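Local coordinates for protein DJ-1 homolog D (Arabidopsis thaliana, PDB 4OGG) that belongs to the DJ-1/PfpI family and carries two copies of its alpha/beta domain in tandem within a single chain, at residues T4-C9 against V101-E106; V35-K40 against A95-V100; V75-Y80 against K105-S110; G82-G87 against Q181-A186. All coordinates share one frame; numbering follows the deposited sequence.

Interaction 1 of 4, residues T4-C9 against V101-E106; sequences TVLILC and VELVKE
Leu-8 on strand 3-8 and Val-104 on helix 98-110 mark where the two backbones come closest, with their CA atoms 9.1 Å apart, a spacing bridged by side chains alone. The pair illustrates the layering of the DJ-1/PfpI alpha/beta fold: an inner, parallel strand of the six-stranded sheet is packed on one face by the helix of the beta-alpha-beta unit that joins strand 82-85 to strand 114-116. Leu-6 and Leu-8, two residues apart, both face that helix, while Val-5 and Ile-7, the residue before each, serve the other side of the sheet, resting on strand 30-35 and on Val-84. From the helix, the consecutive residues Leu-103 and Val-104 answer. Leu-6 and Leu-103 reach straight toward each other, methyl tip against methyl tip, both extended by a CG anti to the backbone N (chi1 -178° in each). Val-35 also touches Leu-6, and Leu-83 touches Leu-103. The other pair meets differently, Leu-8 and Val-104 crossing at roughly a right angle, and Ile-123 of helix 121-126 touches both of them. All four residues are buried and the interface is wholly apolar, a compact 136 Å² in total. Leu-6 CD2 lies 4.2 Å from Leu-103 CD1, whereas Leu-8 CD2 comes to 4.0 Å from CG2 of Val-104, the branch that stands beside the helix backbone N.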
loop_
_atom_site.group_PDB
_atom_site.type_symbol
_atom_site.label_atom_id
_atom_site.label_comp_id
_atom_site.label_asym_id
_atom_site.label_seq_id
_atom_site.Cartn_x
_atom_site.Cartn_y
_atom_site.Cartn_z
ATOM N N THR C 4 26.101 -0.324 -28.934
ATOM C CA THR C 4 25.090 0.557 -28.367
ATOM C C THR C 4 23.720 -0.092 -28.520
ATOM O O THR C 4 23.319 -0.468 -29.621
ATOM C CB THR C 4 25.106 1.929 -29.066
ATOM O OG1 THR C 4 26.421 2.488 -28.964
ATOM C CG2 THR C 4 24.118 2.880 -28.410
ATOM N N VAL C 5 23.007 -0.220 -27.406
ATOM C CA VAL C 5 21.693 -0.844 -27.396
ATOM C C VAL C 5 20.605 0.124 -26.945
ATOM O O VAL C 5 20.841 0.992 -26.103
ATOM C CB VAL C 5 21.694 -2.073 -26.456
ATOM C CG1 VAL C 5 20.277 -2.575 -26.227
ATOM C CG2 VAL C 5 22.558 -3.176 -27.055
ATOM N N LEU C 6 19.415 -0.035 -27.512
ATOM C CA LEU C 6 18.276 0.804 -27.166
ATOM C C LEU C 6 17.249 -0.039 -26.407
ATOM O O LEU C 6 16.972 -1.174 -26.790
ATOM C CB LEU C 6 17.630 1.363 -28.436
ATOM C CG LEU C 6 16.440 2.308 -28.261
ATOM C CD1 LEU C 6 16.913 3.594 -27.591
ATOM C CD2 LEU C 6 15.818 2.615 -29.619
ATOM N N ILE C 7 16.707 0.506 -25.321
ATOM C CA ILE C 7 15.686 -0.202 -24.556
ATOM C C ILE C 7 14.382 0.575 -24.717
ATOM O O ILE C 7 14.319 1.780 -24.446
ATOM C CB ILE C 7 16.042 -0.308 -23.048
ATOM C CG1 ILE C 7 17.324 -1.131 -22.867
ATOM C CG2 ILE C 7 14.893 -0.976 -22.288
ATOM C CD1 ILE C 7 17.710 -1.371 -21.406
ATOM N N LEU C 8 13.353 -0.121 -25.188
ATOM C CA LEU C 8 12.038 0.472 -25.408
ATOM C C LEU C 8 11.242 0.434 -24.107
ATOM O O LEU C 8 10.671 -0.596 -23.745
ATOM C CB LEU C 8 11.310 -0.302 -26.507
ATOM C CG LEU C 8 9.868 0.077 -26.844
ATOM C CD1 LEU C 8 9.783 1.549 -27.223
ATOM C CD2 LEU C 8 9.385 -0.798 -27.988
ATOM N N CYS C 9 11.203 1.568 -23.415
ATOM C CA CYS C 9 10.512 1.681 -22.132
ATOM C C CYS C 9 9.111 2.271 -22.214
ATOM O O CYS C 9 8.721 2.864 -23.220
ATOM C CB CYS C 9 11.346 2.532 -21.167
ATOM S SG CYS C 9 13.034 1.947 -20.920
ATOM N N VAL C 101 5.496 1.028 -33.059
ATOM C CA VAL C 101 5.440 -0.079 -34.006
ATOM C C VAL C 101 6.374 0.223 -35.175
ATOM O O VAL C 101 7.032 -0.669 -35.705
ATOM C CB VAL C 101 4.003 -0.313 -34.541
ATOM C CG1 VAL C 101 3.073 -0.670 -33.390
ATOM C CG2 VAL C 101 3.502 0.919 -35.252
ATOM N N GLU C 102 6.430 1.494 -35.565
ATOM C CA GLU C 102 7.291 1.926 -36.659
ATOM C C GLU C 102 8.746 1.637 -36.318
ATOM O O GLU C 102 9.491 1.095 -37.134
ATOM C CB GLU C 102 7.131 3.425 -36.901
ATOM C CG GLU C 102 8.081 3.978 -37.944
ATOM C CD GLU C 102 8.440 5.426 -37.685
ATOM O OE1 GLU C 102 7.517 6.242 -37.483
ATOM O OE2 GLU C 102 9.645 5.751 -37.684
ATOM N N LEU C 103 9.141 2.010 -35.106
ATOM C CA LEU C 103 10.506 1.807 -34.645
ATOM C C LEU C 103 10.890 0.332 -34.652
ATOM O O LEU C 103 11.959 -0.039 -35.144
ATOM C CB LEU C 103 10.675 2.392 -33.236
ATOM C CG LEU C 103 12.063 2.308 -32.587
ATOM C CD1 LEU C 103 12.176 3.351 -31.488
ATOM C CD2 LEU C 103 12.298 0.912 -32.028
ATOM N N VAL C 104 10.021 -0.514 -34.108
ATOM C CA VAL C 104 10.301 -1.941 -34.059
ATOM C C VAL C 104 10.380 -2.547 -35.460
ATOM O O VAL C 104 11.263 -3.354 -35.748
ATOM C CB VAL C 104 9.231 -2.678 -33.219
ATOM C CG1 VAL C 104 9.442 -4.183 -33.288
ATOM C CG2 VAL C 104 9.315 -2.208 -31.776
ATOM N N LYS C 105 9.466 -2.149 -36.333
ATOM C CA LYS C 105 9.470 -2.666 -37.695
ATOM C C LYS C 105 10.778 -2.306 -38.387
ATOM O O LYS C 105 11.395 -3.144 -39.043
ATOM C CB LYS C 105 8.291 -2.092 -38.484
ATOM C CG LYS C 105 6.934 -2.579 -38.009
ATOM C CD LYS C 105 5.817 -1.857 -38.745
ATOM C CE LYS C 105 4.444 -2.305 -38.272
ATOM N NZ LYS C 105 3.355 -1.578 -38.987
ATOM N N GLU C 106 11.205 -1.058 -38.229
ATOM C CA GLU C 106 12.439 -0.602 -38.853
ATOM C C GLU C 106 13.630 -1.407 -38.343
ATOM O O GLU C 106 14.514 -1.788 -39.115
ATOM C CB GLU C 106 12.651 0.888 -38.569
ATOM C CG GLU C 106 13.833 1.499 -39.311
ATOM C CD GLU C 106 13.689 1.391 -40.817
ATOM O OE1 GLU C 106 12.684 1.902 -41.356
ATOM O OE2 GLU C 106 14.577 0.792 -41.461
#

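Interaction 2 of 4, residues V35-K40 against A95-V100; sequences VCPGKK and ALTASV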
loop_
_atom_site.group_PDB
_atom_site.type_symbol
_atom_site.label_atom_id
_atom_site.label_comp_id
_atom_site.label_asym_id
_atom_site.label_seq_id
_atom_site.Cartn_x
_atom_site.Cartn_y
_atom_site.Cartn_z
ATOM N N VAL C 35 14.396 4.943 -23.826
ATOM C CA VAL C 35 13.432 5.908 -24.337
ATOM C C VAL C 35 11.985 5.474 -24.117
ATOM O O VAL C 35 11.687 4.287 -23.993
ATOM C CB VAL C 35 13.639 6.137 -25.855
ATOM C CG1 VAL C 35 15.039 6.679 -26.118
ATOM C CG2 VAL C 35 13.426 4.830 -26.618
ATOM N N CYS C 36 11.089 6.454 -24.072
ATOM C CA CYS C 36 9.666 6.195 -23.907
ATOM C C CYS C 36 8.947 7.216 -24.771
ATOM O O CYS C 36 9.234 8.410 -24.684
ATOM C CB CYS C 36 9.240 6.370 -22.450
ATOM S SG CYS C 36 7.443 6.202 -22.199
ATOM N N PRO C 37 8.013 6.766 -25.626
ATOM C CA PRO C 37 7.306 7.733 -26.474
ATOM C C PRO C 37 6.682 8.864 -25.666
ATOM O O PRO C 37 6.124 8.641 -24.594
ATOM C CB PRO C 37 6.261 6.873 -27.191
ATOM C CG PRO C 37 6.025 5.733 -26.221
ATOM C CD PRO C 37 7.430 5.420 -25.760
ATOM N N GLY C 38 6.798 10.085 -26.178
ATOM C CA GLY C 38 6.227 11.230 -25.492
ATOM C C GLY C 38 7.039 11.756 -24.323
ATOM O O GLY C 38 6.625 12.706 -23.660
ATOM N N LYS C 39 8.192 11.148 -24.059
ATOM C CA LYS C 39 9.036 11.585 -22.953
ATOM C C LYS C 39 10.450 11.882 -23.424
ATOM O O LYS C 39 10.885 11.382 -24.461
ATOM C CB LYS C 39 9.062 10.526 -21.845
ATOM C CG LYS C 39 7.692 10.263 -21.243
ATOM C CD LYS C 39 7.755 9.465 -19.948
ATOM C CE LYS C 39 6.358 9.330 -19.352
ATOM N NZ LYS C 39 6.360 8.724 -17.991
ATOM N N LYS C 40 11.162 12.696 -22.652
ATOM C CA LYS C 40 12.524 13.080 -22.995
ATOM C C LYS C 40 13.515 12.582 -21.956
ATOM O O LYS C 40 13.126 12.159 -20.865
ATOM C CB LYS C 40 12.629 14.604 -23.092
ATOM C CG LYS C 40 11.555 15.259 -23.946
ATOM C CD LYS C 40 11.769 16.765 -24.045
ATOM C CE LYS C 40 11.791 17.420 -22.671
ATOM N NZ LYS C 40 11.953 18.901 -22.768
ATOM N N ALA C 95 2.254 -0.982 -27.849
ATOM C CA ALA C 95 1.906 -1.705 -29.071
ATOM C C ALA C 95 0.876 -0.961 -29.915
ATOM O O ALA C 95 0.740 -1.226 -31.110
ATOM C CB ALA C 95 1.379 -3.100 -28.721
ATOM N N LEU C 96 0.149 -0.041 -29.285
ATOM C CA LEU C 96 -0.870 0.745 -29.976
ATOM C C LEU C 96 -0.368 2.144 -30.313
ATOM O O LEU C 96 -1.133 2.996 -30.768
ATOM C CB LEU C 96 -2.137 0.846 -29.120
ATOM C CG LEU C 96 -3.219 -0.215 -29.345
ATOM C CD1 LEU C 96 -3.790 -0.057 -30.749
ATOM C CD2 LEU C 96 -2.649 -1.610 -29.154
ATOM N N THR C 97 0.919 2.377 -30.088
ATOM C CA THR C 97 1.526 3.669 -30.379
ATOM C C THR C 97 2.221 3.570 -31.737
ATOM O O THR C 97 3.197 2.836 -31.897
ATOM C CB THR C 97 2.545 4.053 -29.286
ATOM O OG1 THR C 97 1.894 4.063 -28.007
ATOM C CG2 THR C 97 3.129 5.430 -29.559
ATOM N N ALA C 98 1.697 4.304 -32.716
ATOM C CA ALA C 98 2.225 4.296 -34.080
ATOM C C ALA C 98 3.745 4.390 -34.193
ATOM O O ALA C 98 4.376 3.578 -34.873
ATOM C CB ALA C 98 1.580 5.422 -34.887
ATOM N N SER C 99 4.328 5.388 -33.541
ATOM C CA SER C 99 5.772 5.598 -33.587
ATOM C C SER C 99 6.563 4.413 -33.041
ATOM O O SER C 99 7.691 4.159 -33.469
ATOM C CB SER C 99 6.138 6.859 -32.806
ATOM O OG SER C 99 5.709 6.765 -31.457
ATOM N N VAL C 100 5.970 3.690 -32.093
ATOM C CA VAL C 100 6.635 2.532 -31.507
ATOM C C VAL C 100 6.648 1.351 -32.475
ATOM O O VAL C 100 7.692 0.735 -32.691
ATOM C CB VAL C 100 5.955 2.111 -30.185
ATOM C CG1 VAL C 100 6.529 0.779 -29.698
ATOM C CG2 VAL C 100 6.175 3.186 -29.129
#
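The first torsion of Val-100 (chi1 172°) places CG1 opposite the backbone N and leaves CG2 as the branch that meets Pro-37, while in Thr-97 a chi1 of -57° sends the methyl, rather than the hydroxyl, to the same proline. The ring of Pro-37 touches two methyl groups: its CG is 3.9 Å from Val-100 CG2, and its CB is 4.2 Å from Thr-97 CG2. Ser-99 adds a looser approach, with OG 4.3 Å from Pro-37 CB. The hydroxyl of Thr-97, at the N-cap position, bonds the carbonyl of Tyr-93 and makes no capping bond. The proline sits in a turn in which Lys-39 N donates to Cys-36 O at 3.0 Å. Gly-38 occupies its third position with phi 79°, a positive value that glycine adopts readily. Pro-37 O accepts from Gln-249 NE2 of the second subunit, so the turn also takes part in the assembly. Leu-94 and, through Val-100, Leu-8 of strand 3-8 continue the apolar surroundings inward. The example is a Pro-Gly type II beta turn, following strand 30-35, outermost in the alpha/beta sheet within this chain, and laid against the first turn of helix 98-110.

Interaction 3 of 4, residues V75-Y80 against K105-S110; sequences VDLSKY and KEFSRS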
loop_
_atom_site.group_PDB
_atom_site.type_symbol
_atom_site.label_atom_id
_atom_site.label_comp_id
_atom_site.label_asym_id
_atom_site.label_seq_id
_atom_site.Cartn_x
_atom_site.Cartn_y
_atom_site.Cartn_z
ATOM N N VAL C 75 15.573 9.677 -31.518
ATOM C CA VAL C 75 16.266 8.417 -31.770
ATOM C C VAL C 75 16.715 8.215 -33.216
ATOM O O VAL C 75 15.945 8.415 -34.155
ATOM C CB VAL C 75 15.378 7.209 -31.376
ATOM C CG1 VAL C 75 16.022 5.909 -31.839
ATOM C CG2 VAL C 75 15.175 7.188 -29.871
ATOM N N ASP C 76 17.972 7.815 -33.378
ATOM C CA ASP C 76 18.538 7.534 -34.693
ATOM C C ASP C 76 18.920 6.057 -34.683
ATOM O O ASP C 76 20.017 5.698 -34.258
ATOM C CB ASP C 76 19.782 8.385 -34.945
ATOM C CG ASP C 76 20.439 8.071 -36.278
ATOM O OD1 ASP C 76 21.512 8.644 -36.570
ATOM O OD2 ASP C 76 19.880 7.252 -37.037
ATOM N N LEU C 77 18.009 5.207 -35.144
ATOM C CA LEU C 77 18.231 3.762 -35.164
ATOM C C LEU C 77 19.545 3.290 -35.779
ATOM O O LEU C 77 20.066 2.242 -35.399
ATOM C CB LEU C 77 17.063 3.063 -35.863
ATOM C CG LEU C 77 15.722 3.135 -35.128
ATOM C CD1 LEU C 77 14.652 2.400 -35.928
ATOM C CD2 LEU C 77 15.865 2.517 -33.740
ATOM N N SER C 78 20.083 4.053 -36.724
ATOM C CA SER C 78 21.336 3.663 -37.362
ATOM C C SER C 78 22.477 3.613 -36.350
ATOM O O SER C 78 23.520 3.014 -36.610
ATOM C CB SER C 78 21.691 4.642 -38.490
ATOM O OG SER C 78 22.016 5.922 -37.978
ATOM N N LYS C 79 22.269 4.235 -35.192
ATOM C CA LYS C 79 23.286 4.275 -34.145
ATOM C C LYS C 79 23.172 3.120 -33.150
ATOM O O LYS C 79 24.015 2.974 -32.267
ATOM C CB LYS C 79 23.195 5.600 -33.379
ATOM C CG LYS C 79 23.378 6.848 -34.234
ATOM C CD LYS C 79 24.796 6.974 -34.778
ATOM C CE LYS C 79 24.960 8.269 -35.568
ATOM N NZ LYS C 79 26.355 8.478 -36.060
ATOM N N TYR C 80 22.136 2.300 -33.292
ATOM C CA TYR C 80 21.936 1.185 -32.373
ATOM C C TYR C 80 22.209 -0.175 -32.992
ATOM O O TYR C 80 21.838 -0.439 -34.134
ATOM C CB TYR C 80 20.516 1.244 -31.809
ATOM C CG TYR C 80 20.283 2.500 -31.008
ATOM C CD1 TYR C 80 20.835 2.646 -29.735
ATOM C CD2 TYR C 80 19.588 3.577 -31.552
ATOM C CE1 TYR C 80 20.708 3.836 -29.028
ATOM C CE2 TYR C 80 19.454 4.774 -30.854
ATOM C CZ TYR C 80 20.018 4.898 -29.596
ATOM O OH TYR C 80 19.907 6.086 -28.913
ATOM N N LYS C 105 9.466 -2.149 -36.333
ATOM C CA LYS C 105 9.470 -2.666 -37.695
ATOM C C LYS C 105 10.778 -2.306 -38.387
ATOM O O LYS C 105 11.395 -3.144 -39.043
ATOM C CB LYS C 105 8.291 -2.092 -38.484
ATOM C CG LYS C 105 6.934 -2.579 -38.009
ATOM C CD LYS C 105 5.817 -1.857 -38.745
ATOM C CE LYS C 105 4.444 -2.305 -38.272
ATOM N NZ LYS C 105 3.355 -1.578 -38.987
ATOM N N GLU C 106 11.205 -1.058 -38.229
ATOM C CA GLU C 106 12.439 -0.602 -38.853
ATOM C C GLU C 106 13.630 -1.407 -38.343
ATOM O O GLU C 106 14.514 -1.788 -39.115
ATOM C CB GLU C 106 12.651 0.888 -38.569
ATOM C CG GLU C 106 13.833 1.499 -39.311
ATOM C CD GLU C 106 13.689 1.391 -40.817
ATOM O OE1 GLU C 106 12.684 1.902 -41.356
ATOM O OE2 GLU C 106 14.577 0.792 -41.461
ATOM N N PHE C 107 13.646 -1.678 -37.043
ATOM C CA PHE C 107 14.740 -2.430 -36.449
ATOM C C PHE C 107 14.718 -3.895 -36.884
ATOM O O PHE C 107 15.759 -4.482 -37.189
ATOM C CB PHE C 107 14.670 -2.348 -34.924
ATOM C CG PHE C 107 16.011 -2.389 -34.264
ATOM C CD1 PHE C 107 16.827 -1.263 -34.261
ATOM C CD2 PHE C 107 16.481 -3.561 -33.687
ATOM C CE1 PHE C 107 18.095 -1.305 -33.692
ATOM C CE2 PHE C 107 17.747 -3.613 -33.117
ATOM C CZ PHE C 107 18.556 -2.482 -33.121
ATOM N N SER C 108 13.531 -4.487 -36.907
ATOM C CA SER C 108 13.386 -5.880 -37.311
ATOM C C SER C 108 13.810 -6.033 -38.774
ATOM O O SER C 108 14.415 -7.032 -39.163
ATOM C CB SER C 108 11.930 -6.323 -37.139
ATOM O OG SER C 108 11.753 -7.675 -37.527
ATOM N N ARG C 109 13.492 -5.021 -39.571
ATOM C CA ARG C 109 13.815 -5.006 -40.993
ATOM C C ARG C 109 15.324 -5.023 -41.239
ATOM O O ARG C 109 15.789 -5.556 -42.247
ATOM C CB ARG C 109 13.216 -3.752 -41.641
ATOM C CG ARG C 109 12.975 -3.863 -43.134
ATOM C CD ARG C 109 11.554 -4.325 -43.412
ATOM N NE ARG C 109 10.576 -3.321 -43.001
ATOM C CZ ARG C 109 9.260 -3.471 -43.105
ATOM N NH1 ARG C 109 8.752 -4.590 -43.607
ATOM N NH2 ARG C 109 8.448 -2.496 -42.714
ATOM N N SER C 110 16.087 -4.440 -40.317
ATOM C CA SER C 110 17.539 -4.373 -40.460
ATOM C C SER C 110 18.251 -5.682 -40.129
ATOM O O SER C 110 19.406 -5.876 -40.504
ATOM C CB SER C 110 18.101 -3.264 -39.569
ATOM O OG SER C 110 18.020 -3.625 -38.199
#
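Leu-77, at the start of the short 3-10 turn 77-79, comes within 7.2 Å of Phe-107 on the helix, CA to CA. Holding its CG opposite its own carbonyl carbon (chi1 -67°), Leu-77 turns both methyls to that helix: CD1 lies 3.6 Å from CG of Glu-106, against the aliphatic part of that side chain, and CD2 lies 3.9 Å from CD1 of the Phe-107 ring. Farther along the same ring, CE1 is 4.0 Å from Tyr-80 CB. The phenol itself leads away from the helix to bond His-33 through its hydroxyl. In the alpha/beta fold of the DJ-1/PfpI family, this is where the loop entering strand 82-85 packs on the later part of helix 98-110, which follows that strand. The loop is shaped by an Asx turn: Asp-76 OD2 accepts both the N-H of Ser-78 at 3.2 Å and its hydroxyl, OG, at 2.7 Å, both from one face of the carboxylate and well out of its plane. Tyr-80 O, lying obliquely to the Phe-107 ring, is bonded by Lys-112 NZ. Later in the chain, Ser-110 OG donates to Phe-107 O at 2.6 Å, 21° off the carbonyl plane, and is also bonded to Lys-112 N.

Interaction 4 of 4, residues G82-G87 against Q181-A186; sequences GLVIPG and QLFVKA
Phe-183 carries this contact from the helix side, and Gly-82, Leu-83 and Val-84 receive it from strand 82-85. The strand and helix segments run nearly antiparallel, at 162° between their directions, with their axes 10.1 Å apart at the closest.

The one pairing of apolar side chains is Val-84 CG2 with Phe-183 CE2, at 3.6 Å, where the branched side chain passes aslant the far end of the ring. The aromatic group gets there because its CG points opposite the helix backbone N (chi1 -173°), which carries the ring toward the strand. Val-5, Leu-25 and Ile-168 flank it, from strand 3-8, helix 15-27 and strand 167-170.

A second kind of contact is between ring and main chain. Gly-82 has no side chain to stand between them, and its CA lies 3.9 Å from Phe-183 CZ. Its carbonyl carbon sits at the ring's edge, in the ring plane. One residue on, Leu-83 O is 3.7 Å from Phe-183 CE1, while the leucine side chain points to the other face of the sheet.

Polar bonds serve the neighbouring structure rather than the interface. Val-84 pairs through its backbone with Leu-6 and Leu-8, and Leu-83 with Pro-113 and Ala-115. Gln-181 NE2 bonds Ala-220 O, in helix 208-221 of the second half of the chain, and Lys-185 NZ reaches Gln-181 OE1 only weakly.

With one aromatic ring set against a glycine, the next peptide and a valine methyl, attachment between helix 176-186 and this strand rests on shape and burial of apolar surface, not on directed bonds.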
loop_
_atom_site.group_PDB
_atom_site.type_symbol
_atom_site.label_atom_id
_atom_site.label_comp_id
_atom_site.label_asym_id
_atom_site.label_seq_id
_atom_site.Cartn_x
_atom_site.Cartn_y
_atom_site.Cartn_z
ATOM N N GLY C 82 21.400 -3.083 -31.217
ATOM C CA GLY C 82 20.392 -4.014 -30.742
ATOM C C GLY C 82 19.265 -3.320 -30.003
ATOM O O GLY C 82 19.405 -2.173 -29.578
ATOM N N LEU C 83 18.149 -4.024 -29.849
ATOM C CA LEU C 83 16.974 -3.488 -29.170
ATOM C C LEU C 83 16.480 -4.456 -28.101
ATOM O O LEU C 83 16.466 -5.668 -28.311
ATOM C CB LEU C 83 15.851 -3.252 -30.183
ATOM C CG LEU C 83 14.485 -2.823 -29.631
ATOM C CD1 LEU C 83 14.585 -1.422 -29.029
ATOM C CD2 LEU C 83 13.450 -2.850 -30.751
ATOM N N VAL C 84 16.084 -3.910 -26.953
ATOM C CA VAL C 84 15.559 -4.717 -25.854
ATOM C C VAL C 84 14.151 -4.221 -25.553
ATOM O O VAL C 84 13.926 -3.013 -25.458
ATOM C CB VAL C 84 16.426 -4.574 -24.578
ATOM C CG1 VAL C 84 15.826 -5.402 -23.439
ATOM C CG2 VAL C 84 17.848 -5.034 -24.866
ATOM N N ILE C 85 13.204 -5.145 -25.424
ATOM C CA ILE C 85 11.819 -4.784 -25.126
ATOM C C ILE C 85 11.372 -5.415 -23.813
ATOM O O ILE C 85 11.031 -6.599 -23.770
ATOM C CB ILE C 85 10.843 -5.258 -26.230
ATOM C CG1 ILE C 85 11.296 -4.746 -27.599
ATOM C CG2 ILE C 85 9.431 -4.726 -25.940
ATOM C CD1 ILE C 85 10.411 -5.198 -28.744
ATOM N N PRO C 86 11.375 -4.631 -22.722
ATOM C CA PRO C 86 10.961 -5.133 -21.409
ATOM C C PRO C 86 9.481 -5.485 -21.401
ATOM O O PRO C 86 8.721 -5.041 -22.266
ATOM C CB PRO C 86 11.249 -3.957 -20.476
ATOM C CG PRO C 86 12.384 -3.237 -21.161
ATOM C CD PRO C 86 11.938 -3.274 -22.608
ATOM N N GLY C 87 9.081 -6.286 -20.419
ATOM C CA GLY C 87 7.689 -6.660 -20.296
ATOM C C GLY C 87 6.967 -5.712 -19.355
ATOM O O GLY C 87 7.340 -4.542 -19.231
ATOM N N GLN C 181 22.504 -13.423 -22.077
ATOM C CA GLN C 181 23.669 -14.063 -22.685
ATOM C C GLN C 181 23.490 -14.205 -24.196
ATOM O O GLN C 181 24.403 -13.912 -24.971
ATOM C CB GLN C 181 23.910 -15.444 -22.070
ATOM C CG GLN C 181 25.295 -15.999 -22.370
ATOM C CD GLN C 181 25.501 -17.393 -21.810
ATOM O OE1 GLN C 181 25.114 -18.384 -22.427
ATOM N NE2 GLN C 181 26.106 -17.474 -20.629
ATOM N N LEU C 182 22.309 -14.647 -24.610
ATOM C CA LEU C 182 22.016 -14.830 -26.026
ATOM C C LEU C 182 22.066 -13.507 -26.779
ATOM O O LEU C 182 22.502 -13.452 -27.931
ATOM C CB LEU C 182 20.637 -15.472 -26.197
ATOM C CG LEU C 182 20.526 -16.942 -25.785
ATOM C CD1 LEU C 182 19.069 -17.341 -25.674
ATOM C CD2 LEU C 182 21.257 -17.814 -26.808
ATOM N N PHE C 183 21.622 -12.442 -26.119
ATOM C CA PHE C 183 21.610 -11.116 -26.726
ATOM C C PHE C 183 23.043 -10.630 -26.904
ATOM O O PHE C 183 23.398 -10.088 -27.950
ATOM C CB PHE C 183 20.818 -10.147 -25.841
ATOM C CG PHE C 183 20.598 -8.791 -26.458
ATOM C CD1 PHE C 183 19.930 -8.661 -27.673
ATOM C CD2 PHE C 183 21.028 -7.641 -25.804
ATOM C CE1 PHE C 183 19.690 -7.401 -28.226
ATOM C CE2 PHE C 183 20.794 -6.377 -26.348
ATOM C CZ PHE C 183 20.123 -6.257 -27.559
ATOM N N VAL C 184 23.863 -10.836 -25.880
ATOM C CA VAL C 184 25.261 -10.435 -25.934
ATOM C C VAL C 184 25.948 -11.169 -27.085
ATOM O O VAL C 184 26.701 -10.571 -27.857
ATOM C CB VAL C 184 25.980 -10.763 -24.608
ATOM C CG1 VAL C 184 27.491 -10.603 -24.768
ATOM C CG2 VAL C 184 25.476 -9.835 -23.514
ATOM N N LYS C 185 25.680 -12.465 -27.195
ATOM C CA LYS C 185 26.271 -13.273 -28.257
ATOM C C LYS C 185 25.791 -12.791 -29.619
ATOM O O LYS C 185 26.556 -12.752 -30.584
ATOM C CB LYS C 185 25.909 -14.747 -28.061
ATOM C CG LYS C 185 26.639 -15.391 -26.897
ATOM C CD LYS C 185 26.243 -16.842 -26.731
ATOM C CE LYS C 185 27.016 -17.492 -25.601
ATOM N NZ LYS C 185 26.590 -18.906 -25.391
ATOM N N ALA C 186 24.518 -12.414 -29.685
ATOM C CA ALA C 186 23.923 -11.920 -30.919
ATOM C C ALA C 186 24.615 -10.633 -31.354
ATOM O O ALA C 186 24.733 -10.356 -32.548
ATOM C CB ALA C 186 22.438 -11.673 -30.713
#

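Overall arrangement
Interactions 1, 2 and 3 climb along one helix, 98-110: its start meets the turn of interaction 2, its middle the strand of interaction 1 and its later part the loop of interaction 3. Centres of interactions 1 and 2 lie about 10 Å apart, those of 1 and 3 about 7 Å. Interaction 4 works the opposite face of the same sheet, its centre about 11 Å from that of interaction 1, and the two are joined by the backbone pairing of strands 3-8 and 82-85. Phe-107 CZ lies 3.3 Å from Gly-82 C, so the Gly-82 end of the strand lies between Phe-107 and Phe-183. The neighbouring strand, 114-116, leads to the cysteine at position 118, modified to S-[(R)-carboxy(hydroxy)methyl]-L-cysteine.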